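Local coordinates for protein ferredoxin CarAc (Pseudomonas resinovorans, PDB 7BUH) that carries electrons from the reductase CarAd to the terminal oxygenase CarAa of carbazole 1,9a-dioxygenase, using a Rieske [2Fe-2S] cluster, at residues C9-M14 with V93-G98; A31-G36 with A51-G56; D44-G49 with G70-C75; T76-S81 with T85-V90. One frame throughout, in Å; residues are numbered along the deposited sequence.

Contact 1: C9-M14 with V93-G98; sequences CAASDM and VEVKEG
The hairpin turn between strands 90-96 and 99-103 meets the end of strand 5-10 where G98 faces A11, and it illustrates how a single backbone bond can tie a turn to the end of an outer strand. E97 and G98 both have positive phi, with values close to those of a type I' turn, and this brings the carbonyl of G98 round to A11. The bond from A11 N to G98 O is short and nearly straight (2.8 Å, 166° at the hydrogen), the N-H arriving somewhat tilted from the carbonyl plane. A10 CA approaches the same oxygen at 3.4 Å in a CA-H...O contact, which gives G98 O a second, weaker neighbour. The remaining contact is apolar and light: the methyl A11 CB lies 4.1 Å from V95 CG1, the branch set anti to the backbone N (chi1 -174°). Beyond A10 the chain turns into a short 3-10 segment, with D13 N bonded to A10 O at 3.0 Å. Strand 99-103 runs between strands 5-10 and 90-96, pairing with C9 through V100, whose side chain also touches A11; on the other segment, V95 packs against F39 of strand 38-43.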
loop_
_atom_site.group_PDB
_atom_site.type_symbol
_atom_site.label_atom_id
_atom_site.label_comp_id
_atom_site.label_asym_id
_atom_site.label_seq_id
_atom_site.Cartn_x
_atom_site.Cartn_y
_atom_site.Cartn_z
ATOM N N CYS A 9 -6.109 5.077 -10.771
ATOM C CA CYS A 9 -6.764 4.498 -11.965
ATOM C C CYS A 9 -8.263 4.504 -11.735
ATOM O O CYS A 9 -8.665 4.800 -10.639
ATOM C CB CYS A 9 -6.332 3.058 -12.203
ATOM S SG CYS A 9 -6.585 1.978 -10.768
ATOM N N ALA A 10 -9.039 4.149 -12.744
ATOM C CA ALA A 10 -10.470 3.863 -12.582
ATOM C C ALA A 10 -10.638 2.653 -11.663
ATOM O O ALA A 10 -9.890 1.673 -11.832
ATOM C CB ALA A 10 -11.094 3.607 -13.929
ATOM N N ALA A 11 -11.611 2.696 -10.763
ATOM C CA ALA A 11 -11.968 1.549 -9.892
ATOM C C ALA A 11 -12.225 0.318 -10.748
ATOM O O ALA A 11 -11.738 -0.771 -10.382
ATOM C CB ALA A 11 -13.149 1.878 -8.999
ATOM N N SER A 12 -12.845 0.470 -11.916
ATOM C CA SER A 12 -13.203 -0.708 -12.758
ATOM C C SER A 12 -11.961 -1.330 -13.441
ATOM O O SER A 12 -12.054 -2.476 -13.937
ATOM C CB SER A 12 -14.270 -0.310 -13.721
ATOM O OG SER A 12 -13.843 0.765 -14.532
ATOM N N ASP A 13 -10.834 -0.615 -13.444
ATOM C CA ASP A 13 -9.519 -1.061 -13.985
ATOM C C ASP A 13 -8.853 -2.045 -13.022
ATOM O O ASP A 13 -7.892 -2.687 -13.429
ATOM C CB ASP A 13 -8.543 0.113 -14.150
ATOM C CG ASP A 13 -8.820 1.003 -15.347
ATOM O OD1 ASP A 13 -9.460 0.504 -16.279
ATOM O OD2 ASP A 13 -8.365 2.201 -15.332
ATOM N N MET A 14 -9.320 -2.145 -11.779
ATOM C CA MET A 14 -8.759 -3.121 -10.809
ATOM C C MET A 14 -9.763 -4.245 -10.572
ATOM O O MET A 14 -10.877 -3.985 -10.079
ATOM C CB MET A 14 -8.400 -2.432 -9.491
ATOM C CG MET A 14 -7.227 -1.480 -9.628
ATOM S SD MET A 14 -6.617 -0.940 -7.995
ATOM C CE MET A 14 -5.870 -2.440 -7.351
ATOM N N VAL A 93 -7.413 5.403 1.215
ATOM C CA VAL A 93 -7.808 5.254 -0.215
ATOM C C VAL A 93 -9.251 5.723 -0.349
ATOM O O VAL A 93 -10.082 5.249 0.442
ATOM C CB VAL A 93 -7.673 3.818 -0.741
ATOM C CG1 VAL A 93 -8.094 3.759 -2.213
ATOM C CG2 VAL A 93 -6.263 3.281 -0.562
ATOM N N GLU A 94 -9.521 6.643 -1.274
ATOM C CA GLU A 94 -10.906 7.119 -1.568
ATOM C C GLU A 94 -11.178 6.869 -3.045
ATOM O O GLU A 94 -10.322 7.232 -3.861
ATOM C CB GLU A 94 -11.065 8.603 -1.222
ATOM C CG GLU A 94 -11.288 8.864 0.271
ATOM C CD GLU A 94 -11.359 10.319 0.777
ATOM O OE1 GLU A 94 -11.374 10.504 2.026
ATOM O OE2 GLU A 94 -11.404 11.278 -0.048
ATOM N N VAL A 95 -12.359 6.341 -3.383
ATOM C CA VAL A 95 -12.868 6.329 -4.783
ATOM C C VAL A 95 -13.673 7.619 -4.971
ATOM O O VAL A 95 -14.576 7.854 -4.197
ATOM C CB VAL A 95 -13.698 5.082 -5.096
ATOM C CG1 VAL A 95 -14.063 5.032 -6.572
ATOM C CG2 VAL A 95 -12.969 3.823 -4.660
ATOM N N LYS A 96 -13.248 8.462 -5.900
ATOM C CA LYS A 96 -13.879 9.773 -6.183
ATOM C C LYS A 96 -14.262 9.789 -7.665
ATOM O O LYS A 96 -13.372 9.623 -8.545
ATOM C CB LYS A 96 -12.930 10.919 -5.811
ATOM C CG LYS A 96 -12.277 10.920 -4.432
ATOM C CD LYS A 96 -11.050 11.868 -4.391
ATOM C CE LYS A 96 -9.992 11.646 -3.314
ATOM N NZ LYS A 96 -10.294 12.291 -2.022
ATOM N N GLU A 97 -15.560 9.912 -7.960
ATOM C CA GLU A 97 -16.106 9.867 -9.343
ATOM C C GLU A 97 -15.575 8.608 -10.050
ATOM O O GLU A 97 -15.196 8.727 -11.224
ATOM C CB GLU A 97 -15.666 11.070 -10.187
ATOM C CG GLU A 97 -15.925 12.435 -9.577
ATOM C CD GLU A 97 -17.378 12.898 -9.649
ATOM O OE1 GLU A 97 -18.226 12.178 -10.186
ATOM O OE2 GLU A 97 -17.662 13.941 -9.104
ATOM N N GLY A 98 -15.532 7.459 -9.366
ATOM C CA GLY A 98 -15.176 6.155 -9.971
ATOM C C GLY A 98 -13.679 5.992 -10.208
ATOM O O GLY A 98 -13.239 4.990 -10.873
#

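Contact 2: A31-G36 with A51-G56; sequences AVYRVG and ASLSEG
L53 and S54 bring the loop after strand 38-43 against Y33 and A31 of strand 27-35, in an example of a cofactor loop packing on a sheet through a few side chains. The loop leaves the cluster pocket at A51, which touches the [2Fe-2S] cluster. At S52 the hydroxyl turns to D44, hydrogen-bonding its OD2, while S52 O receives the N-H of E55 at 3.0 Å and opens a 3-10 turn. L53 follows and points at the strand. Its CB lies 3.9 Å from Y33 OH, and its CD1 lies 4.0 Å from that same oxygen. The two side chains cross at a slant. Y33 reaches this point because chi1 of -46° sets CG beside its backbone N and sends the long ring toward the loop; its hydroxyl finds a polar partner in T42 OG1. S54 comes next, with CB 4.4 Å from A31 CB. The turn is closed by G56 N, bonded to L53 O at 2.9 Å. The contact is light and largely apolar, while the polar ends turn to T42 and D44. What ties the loop is the D44 carboxylate, whose two oxygens take one serine each, OD2 that of S52 and OD1 that of S54, the latter modelled in two conformations and so less certain.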
loop_
_atom_site.group_PDB
_atom_site.type_symbol
_atom_site.label_atom_id
_atom_site.label_comp_id
_atom_site.label_asym_id
_atom_site.label_seq_id
_atom_site.Cartn_x
_atom_site.Cartn_y
_atom_site.Cartn_z
ATOM N N ALA A 31 1.597 0.617 -2.492
ATOM C CA ALA A 31 0.809 -0.466 -3.122
ATOM C C ALA A 31 -0.654 -0.183 -2.803
ATOM O O ALA A 31 -0.966 0.110 -1.644
ATOM C CB ALA A 31 1.264 -1.797 -2.608
ATOM N N VAL A 32 -1.508 -0.225 -3.809
ATOM C CA VAL A 32 -2.975 -0.099 -3.640
ATOM C C VAL A 32 -3.605 -1.456 -3.951
ATOM O O VAL A 32 -3.312 -2.036 -5.028
ATOM C CB VAL A 32 -3.535 1.001 -4.549
ATOM C CG1 VAL A 32 -5.030 1.095 -4.435
ATOM C CG2 VAL A 32 -2.886 2.323 -4.207
ATOM N N TYR A 33 -4.423 -1.964 -3.041
ATOM C CA TYR A 33 -4.988 -3.333 -3.122
ATOM C C TYR A 33 -6.496 -3.225 -3.268
ATOM O O TYR A 33 -7.072 -2.396 -2.567
ATOM C CB TYR A 33 -4.698 -4.124 -1.846
ATOM C CG TYR A 33 -3.291 -4.043 -1.338
ATOM C CD1 TYR A 33 -2.881 -3.054 -0.465
ATOM C CD2 TYR A 33 -2.367 -5.001 -1.692
ATOM C CE1 TYR A 33 -1.592 -2.991 0.035
ATOM C CE2 TYR A 33 -1.074 -4.956 -1.199
ATOM C CZ TYR A 33 -0.676 -3.949 -0.344
ATOM O OH TYR A 33 0.601 -3.969 0.147
ATOM N N ARG A 34 -7.085 -3.993 -4.192
ATOM C CA ARG A 34 -8.547 -4.164 -4.257
ATOM C C ARG A 34 -8.836 -5.528 -3.629
ATOM O O ARG A 34 -8.411 -6.554 -4.200
ATOM C CB ARG A 34 -9.099 -4.088 -5.677
ATOM C CG ARG A 34 -10.617 -4.184 -5.667
ATOM C CD ARG A 34 -11.270 -4.090 -7.033
ATOM N NE ARG A 34 -12.710 -4.204 -6.905
ATOM C CZ ARG A 34 -13.611 -3.600 -7.686
ATOM N NH1 ARG A 34 -13.234 -2.747 -8.623
ATOM N NH2 ARG A 34 -14.905 -3.778 -7.448
ATOM N N VAL A 35 -9.467 -5.515 -2.465
ATOM C CA VAL A 35 -9.881 -6.744 -1.753
ATOM C C VAL A 35 -11.394 -6.800 -1.896
ATOM O O VAL A 35 -12.066 -5.955 -1.263
ATOM C CB VAL A 35 -9.387 -6.741 -0.299
ATOM C CG1 VAL A 35 -9.852 -7.971 0.448
ATOM C CG2 VAL A 35 -7.860 -6.611 -0.281
ATOM N N GLY A 36 -11.873 -7.686 -2.777
ATOM C CA GLY A 36 -13.303 -7.733 -3.163
ATOM C C GLY A 36 -13.717 -6.380 -3.696
ATOM O O GLY A 36 -13.136 -5.985 -4.723
ATOM N N ALA A 51 11.571 -6.230 -0.923
ATOM C CA ALA A 51 10.805 -6.676 -2.101
ATOM C C ALA A 51 9.680 -5.677 -2.371
ATOM O O ALA A 51 9.302 -4.908 -1.462
ATOM C CB ALA A 51 10.263 -8.053 -1.882
ATOM N N SER A 52 9.140 -5.714 -3.588
ATOM C CA SER A 52 7.908 -4.969 -3.946
ATOM C C SER A 52 6.688 -5.844 -3.631
ATOM O O SER A 52 6.474 -6.871 -4.301
ATOM C CB SER A 52 7.970 -4.500 -5.376
ATOM O OG SER A 52 6.782 -3.837 -5.725
ATOM N N LEU A 53 5.871 -5.430 -2.663
ATOM C CA LEU A 53 4.615 -6.148 -2.341
ATOM C C LEU A 53 3.627 -6.161 -3.517
ATOM O O LEU A 53 2.847 -7.105 -3.600
ATOM C CB LEU A 53 3.991 -5.573 -1.065
ATOM C CG LEU A 53 4.828 -5.790 0.193
ATOM C CD1 LEU A 53 4.190 -5.105 1.371
ATOM C CD2 LEU A 53 5.016 -7.274 0.482
ATOM N N SER A 54 3.641 -5.161 -4.399
ATOM C CA SER A 54 2.750 -5.130 -5.590
ATOM C C SER A 54 3.135 -6.236 -6.587
ATOM O O SER A 54 2.393 -6.404 -7.564
ATOM C CB SER A 54 2.751 -3.793 -6.253
ATOM O OG SER A 54 4.066 -3.444 -6.632
ATOM N N GLU A 55 4.228 -6.965 -6.360
ATOM C CA GLU A 55 4.599 -8.159 -7.185
ATOM C C GLU A 55 4.188 -9.440 -6.449
ATOM O O GLU A 55 4.500 -10.546 -6.940
ATOM C CB GLU A 55 6.088 -8.109 -7.523
ATOM C CG GLU A 55 6.460 -6.988 -8.488
ATOM C CD GLU A 55 7.964 -6.735 -8.643
ATOM O OE1 GLU A 55 8.767 -7.562 -8.143
ATOM O OE2 GLU A 55 8.349 -5.696 -9.250
ATOM N N GLY A 56 3.549 -9.313 -5.281
ATOM C CA GLY A 56 3.096 -10.452 -4.477
ATOM C C GLY A 56 1.709 -10.950 -4.840
ATOM O O GLY A 56 1.236 -10.738 -5.974
#

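Contact 3: D44-G49 with G70-C75; sequences DTCTHG and GAFNVC. With FES (Fe2/s2 (inorganic) cluster), chain B.
C46 touches both F72 and the Rieske [2Fe-2S] cluster, and the site is a worked example of a cluster held by a Cys-X-His loop (C46, H48) and a Cys-X-X-His loop (C65, H68). C46 SG binds FE2 at 2.3 Å and H48 ND1 binds FE1 at 2.1 Å. C65 and H68 complete the two iron sites, giving the Rieske pattern of two cysteines on one iron and two histidines on the other. The bridging sulfurs have backbone neighbours: G49 N lies 3.0 Å from S1, and G49 and G70 both stand where a side chain would collide with the cluster. With its sulfur anti to the backbone N (chi1 -173°), C46 turns toward FE2, and the N-H of H48 makes a weak bond back to that sulfur. In the next shell, F72 presents its ring edge: CE2 meets C46 SG at 3.8 Å in a sulfur-aromatic contact in the plane of the ring, and CZ meets T47 OG1 at 3.5 Å. The threonine hydroxyl is bonded to V86 O. Cutting F72 back to an alanine would remove the ring and would probably open a gap beside C46 SG and T47, with L88 losing one of its neighbours. F72 is itself placed by backbone pairing with I63. At the end of its own strand, 71-73, the chain bends in an Asx turn, where N73 OD1 accepts the N-H of C75 at 2.9 Å.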
loop_
_atom_site.group_PDB
_atom_site.type_symbol
_atom_site.label_atom_id
_atom_site.label_comp_id
_atom_site.label_asym_id
_atom_site.label_seq_id
_atom_site.Cartn_x
_atom_site.Cartn_y
_atom_site.Cartn_z
ATOM N N ASP A 44 4.720 0.088 -0.471
ATOM C CA ASP A 44 4.943 -1.052 -1.398
ATOM C C ASP A 44 6.119 -1.918 -0.921
ATOM O O ASP A 44 6.164 -3.138 -1.268
ATOM C CB ASP A 44 5.253 -0.537 -2.800
ATOM C CG ASP A 44 5.462 -1.649 -3.816
ATOM O OD1 ASP A 44 4.498 -2.415 -4.030
ATOM O OD2 ASP A 44 6.575 -1.713 -4.391
ATOM N N THR A 45 7.086 -1.320 -0.234
ATOM C CA THR A 45 8.375 -1.993 0.065
ATOM C C THR A 45 8.192 -2.865 1.299
ATOM O O THR A 45 7.871 -2.341 2.334
ATOM C CB THR A 45 9.509 -0.984 0.207
ATOM O OG1 THR A 45 9.500 -0.150 -0.964
ATOM C CG2 THR A 45 10.841 -1.683 0.370
ATOM N N CYS A 46 8.398 -4.170 1.156
ATOM C CA CYS A 46 8.407 -5.114 2.284
ATOM C C CYS A 46 9.444 -4.635 3.306
ATOM O O CYS A 46 10.622 -4.390 2.921
ATOM C CB CYS A 46 8.737 -6.523 1.818
ATOM S SG CYS A 46 8.543 -7.704 3.163
ATOM N N THR A 47 9.037 -4.539 4.566
ATOM C CA THR A 47 9.930 -4.033 5.640
ATOM C C THR A 47 11.055 -5.021 5.926
ATOM O O THR A 47 12.074 -4.595 6.489
ATOM C CB THR A 47 9.153 -3.690 6.905
ATOM O OG1 THR A 47 8.484 -4.875 7.325
ATOM C CG2 THR A 47 8.229 -2.524 6.666
ATOM N N HIS A 48 10.878 -6.286 5.565
ATOM C CA HIS A 48 11.839 -7.365 5.867
ATOM C C HIS A 48 13.061 -7.279 4.940
ATOM O O HIS A 48 14.165 -7.071 5.435
ATOM C CB HIS A 48 11.148 -8.726 5.807
ATOM C CG HIS A 48 12.104 -9.832 6.042
ATOM N ND1 HIS A 48 12.465 -10.680 5.017
ATOM C CD2 HIS A 48 12.794 -10.209 7.145
ATOM C CE1 HIS A 48 13.309 -11.589 5.500
ATOM N NE2 HIS A 48 13.558 -11.288 6.794
ATOM N N GLY A 49 12.906 -7.523 3.648
ATOM C CA GLY A 49 14.048 -7.627 2.720
ATOM C C GLY A 49 13.843 -6.895 1.400
ATOM O O GLY A 49 14.446 -7.351 0.381
ATOM N N GLY A 70 6.929 -13.771 3.648
ATOM C CA GLY A 70 6.330 -12.979 4.736
ATOM C C GLY A 70 4.998 -12.418 4.267
ATOM O O GLY A 70 4.661 -12.565 3.071
ATOM N N ALA A 71 4.221 -11.829 5.149
ATOM C CA ALA A 71 2.901 -11.305 4.758
ATOM C C ALA A 71 2.451 -10.226 5.734
ATOM O O ALA A 71 2.998 -10.162 6.859
ATOM C CB ALA A 71 1.893 -12.424 4.658
ATOM N N PHE A 72 1.530 -9.384 5.270
ATOM C CA PHE A 72 0.959 -8.261 6.038
ATOM C C PHE A 72 -0.535 -8.233 5.821
ATOM O O PHE A 72 -0.973 -8.537 4.697
ATOM C CB PHE A 72 1.517 -6.916 5.582
ATOM C CG PHE A 72 3.005 -6.801 5.747
ATOM C CD1 PHE A 72 3.553 -6.310 6.931
ATOM C CD2 PHE A 72 3.856 -7.177 4.720
ATOM C CE1 PHE A 72 4.926 -6.178 7.055
ATOM C CE2 PHE A 72 5.223 -7.066 4.859
ATOM C CZ PHE A 72 5.756 -6.567 6.029
ATOM N N ASN A 73 -1.285 -7.822 6.840
ATOM C CA ASN A 73 -2.716 -7.467 6.663
ATOM C C ASN A 73 -2.742 -6.122 5.926
ATOM O O ASN A 73 -2.114 -5.194 6.435
ATOM C CB ASN A 73 -3.437 -7.397 8.000
ATOM C CG ASN A 73 -4.921 -7.169 7.800
ATOM O OD1 ASN A 73 -5.340 -6.079 7.439
ATOM N ND2 ASN A 73 -5.725 -8.177 8.075
ATOM N N VAL A 74 -3.401 -6.005 4.767
ATOM C CA VAL A 74 -3.385 -4.745 3.961
ATOM C C VAL A 74 -4.204 -3.619 4.617
ATOM O O VAL A 74 -3.963 -2.421 4.306
ATOM C CB VAL A 74 -3.814 -4.992 2.502
ATOM C CG1 VAL A 74 -2.894 -5.992 1.799
ATOM C CG2 VAL A 74 -5.252 -5.428 2.390
ATOM N N CYS A 75 -5.154 -3.972 5.482
ATOM C CA CYS A 75 -6.050 -3.031 6.207
ATOM C C CYS A 75 -5.294 -2.367 7.362
ATOM O O CYS A 75 -5.488 -1.154 7.612
ATOM C CB CYS A 75 -7.239 -3.803 6.770
ATOM S SG CYS A 75 -8.205 -4.695 5.528
HETATM FE FE1 FES B . 11.491 -10.872 3.120
HETATM FE FE2 FES B . 9.359 -9.590 2.146
HETATM S S1 FES B . 11.472 -9.235 1.573
HETATM S S2 FES B . 9.379 -11.372 3.485
#

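Contact 4: T76-S81 with T85-V90; sequences TGMPAS and TVPLGV
The rings of P79 and P87 lie askew across from each other, CD of the first 4.1 Å from CG of the second, while M78 SD runs alongside P87 at 3.8 Å from the same CG. P79 begins strand 79-81 and P87 lies in the loop leading to strand 90-96; the stretch joining them carries P83 of the cluster pocket, consistent with the proline loop of Rieske proteins. M78 is bent at chi2 and chi3 (both -64°), which brings SD alongside the P87 ring. The neighbouring ring atom of P79, CG, stands 3.6 Å from T85 O. An alanine at P79 would lack CG and CD, and is likely to open a gap between T85 and the P87 ring, leaving M78 as the side chain beside P87. The segments run roughly antiparallel, held by L88 N donating to G77 O at 2.9 Å. G77 suits this place: a side chain there would clash with L88 O and V90 CG1, and its phi is positive. An ST turn, M78 N to T76 OG1, shapes the bend beside it. One water bridges the two segments, donating to T76 O and to L88 O, each at 2.7 Å, while V90 CG1 rests 3.4 Å from T76 O.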
loop_
_atom_site.group_PDB
_atom_site.type_symbol
_atom_site.label_atom_id
_atom_site.label_comp_id
_atom_site.label_asym_id
_atom_site.label_seq_id
_atom_site.Cartn_x
_atom_site.Cartn_y
_atom_site.Cartn_z
ATOM N N THR A 76 -4.491 -3.136 8.093
ATOM C CA THR A 76 -3.803 -2.657 9.324
ATOM C C THR A 76 -2.319 -2.352 9.095
ATOM O O THR A 76 -1.741 -1.650 9.948
ATOM C CB THR A 76 -3.943 -3.679 10.454
ATOM O OG1 THR A 76 -3.232 -4.859 10.100
ATOM C CG2 THR A 76 -5.389 -3.994 10.775
ATOM N N GLY A 77 -1.728 -2.955 8.053
ATOM C CA GLY A 77 -0.288 -2.938 7.791
ATOM C C GLY A 77 0.467 -3.863 8.721
ATOM O O GLY A 77 1.681 -3.870 8.649
ATOM N N MET A 78 -0.211 -4.630 9.572
ATOM C CA MET A 78 0.495 -5.391 10.627
ATOM C C MET A 78 1.043 -6.671 10.023
ATOM O O MET A 78 0.406 -7.278 9.169
ATOM C CB MET A 78 -0.434 -5.698 11.802
ATOM C CG MET A 78 -0.852 -4.462 12.539
ATOM S SD MET A 78 0.523 -3.606 13.341
ATOM C CE MET A 78 1.035 -4.843 14.536
ATOM N N PRO A 79 2.221 -7.155 10.455
ATOM C CA PRO A 79 2.709 -8.457 9.998
ATOM C C PRO A 79 1.671 -9.570 10.195
ATOM O O PRO A 79 1.025 -9.608 11.227
ATOM C CB PRO A 79 3.951 -8.707 10.872
ATOM C CG PRO A 79 4.373 -7.364 11.284
ATOM C CD PRO A 79 3.098 -6.580 11.486
ATOM N N ALA A 80 1.569 -10.485 9.238
ATOM C CA ALA A 80 0.627 -11.622 9.279
ATOM C C ALA A 80 1.372 -12.944 9.094
ATOM O O ALA A 80 0.821 -13.979 9.461
ATOM C CB ALA A 80 -0.468 -11.457 8.251
ATOM N N SER A 81 2.573 -12.930 8.526
ATOM C CA SER A 81 3.403 -14.144 8.436
ATOM C C SER A 81 4.891 -13.806 8.594
ATOM O O SER A 81 5.345 -12.797 8.075
ATOM C CB SER A 81 3.076 -14.869 7.143
ATOM O OG SER A 81 3.728 -16.124 7.115
ATOM N N THR A 85 8.212 -8.577 10.711
ATOM C CA THR A 85 8.050 -8.129 12.115
ATOM C C THR A 85 7.756 -6.636 12.178
ATOM O O THR A 85 7.160 -6.199 13.193
ATOM C CB THR A 85 9.271 -8.497 12.970
ATOM O OG1 THR A 85 10.370 -7.691 12.568
ATOM C CG2 THR A 85 9.604 -9.964 12.865
ATOM N N VAL A 86 8.190 -5.855 11.183
ATOM C CA VAL A 86 8.010 -4.386 11.199
ATOM C C VAL A 86 6.752 -4.026 10.411
ATOM O O VAL A 86 6.682 -4.333 9.225
ATOM C CB VAL A 86 9.231 -3.644 10.640
ATOM C CG1 VAL A 86 8.952 -2.153 10.609
ATOM C CG2 VAL A 86 10.495 -3.969 11.419
ATOM N N PRO A 87 5.734 -3.394 11.034
ATOM C CA PRO A 87 4.514 -3.008 10.315
ATOM C C PRO A 87 4.758 -1.997 9.176
ATOM O O PRO A 87 5.720 -1.219 9.215
ATOM C CB PRO A 87 3.616 -2.352 11.379
ATOM C CG PRO A 87 4.207 -2.789 12.703
ATOM C CD PRO A 87 5.687 -2.956 12.441
ATOM N N LEU A 88 3.927 -2.107 8.146
ATOM C CA LEU A 88 3.848 -1.157 7.015
ATOM C C LEU A 88 3.093 0.086 7.470
ATOM O O LEU A 88 2.102 -0.045 8.202
ATOM C CB LEU A 88 3.127 -1.785 5.817
ATOM C CG LEU A 88 3.747 -3.030 5.219
ATOM C CD1 LEU A 88 2.752 -3.761 4.317
ATOM C CD2 LEU A 88 5.039 -2.692 4.481
ATOM N N GLY A 89 3.502 1.218 6.916
ATOM C CA GLY A 89 2.707 2.439 6.871
ATOM C C GLY A 89 1.411 2.160 6.149
ATOM O O GLY A 89 1.434 1.473 5.111
ATOM N N VAL A 90 0.316 2.688 6.656
ATOM C CA VAL A 90 -0.999 2.562 5.971
ATOM C C VAL A 90 -1.393 3.929 5.412
ATOM O O VAL A 90 -1.107 4.986 6.065
ATOM C CB VAL A 90 -2.075 1.961 6.886
ATOM C CG1 VAL A 90 -1.688 0.547 7.327
ATOM C CG2 VAL A 90 -2.390 2.843 8.072
HETATM O O HOH W 1 0.657 -0.410 10.431
#

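In the fold
Contact 3 supplies ligands to the [2Fe-2S] cluster, with the side chain of L53 of contact 2 about 5 Å and that of L88 of contact 4 about 8 Å from it. Contact 1 sits on the opposite side of the chain's centre from contacts 3 and 4. The centres of contacts 1 and 3 are about 23 Å apart. Contacts 3 and 4 are the closest pair, with centres about 6 Å apart and strands 71-73 and 79-81 adjacent in one sheet. D44 of contact 3 receives the hydroxyl of S52 and the N-H of L53 from contact 2. Contact 4 touches contact 2 where L53 CD1 meets L88 CD1 at 3.5 Å. Contact 1 connects to contact 2 through a weak hydrogen bond from R34 NH1 to M14 O.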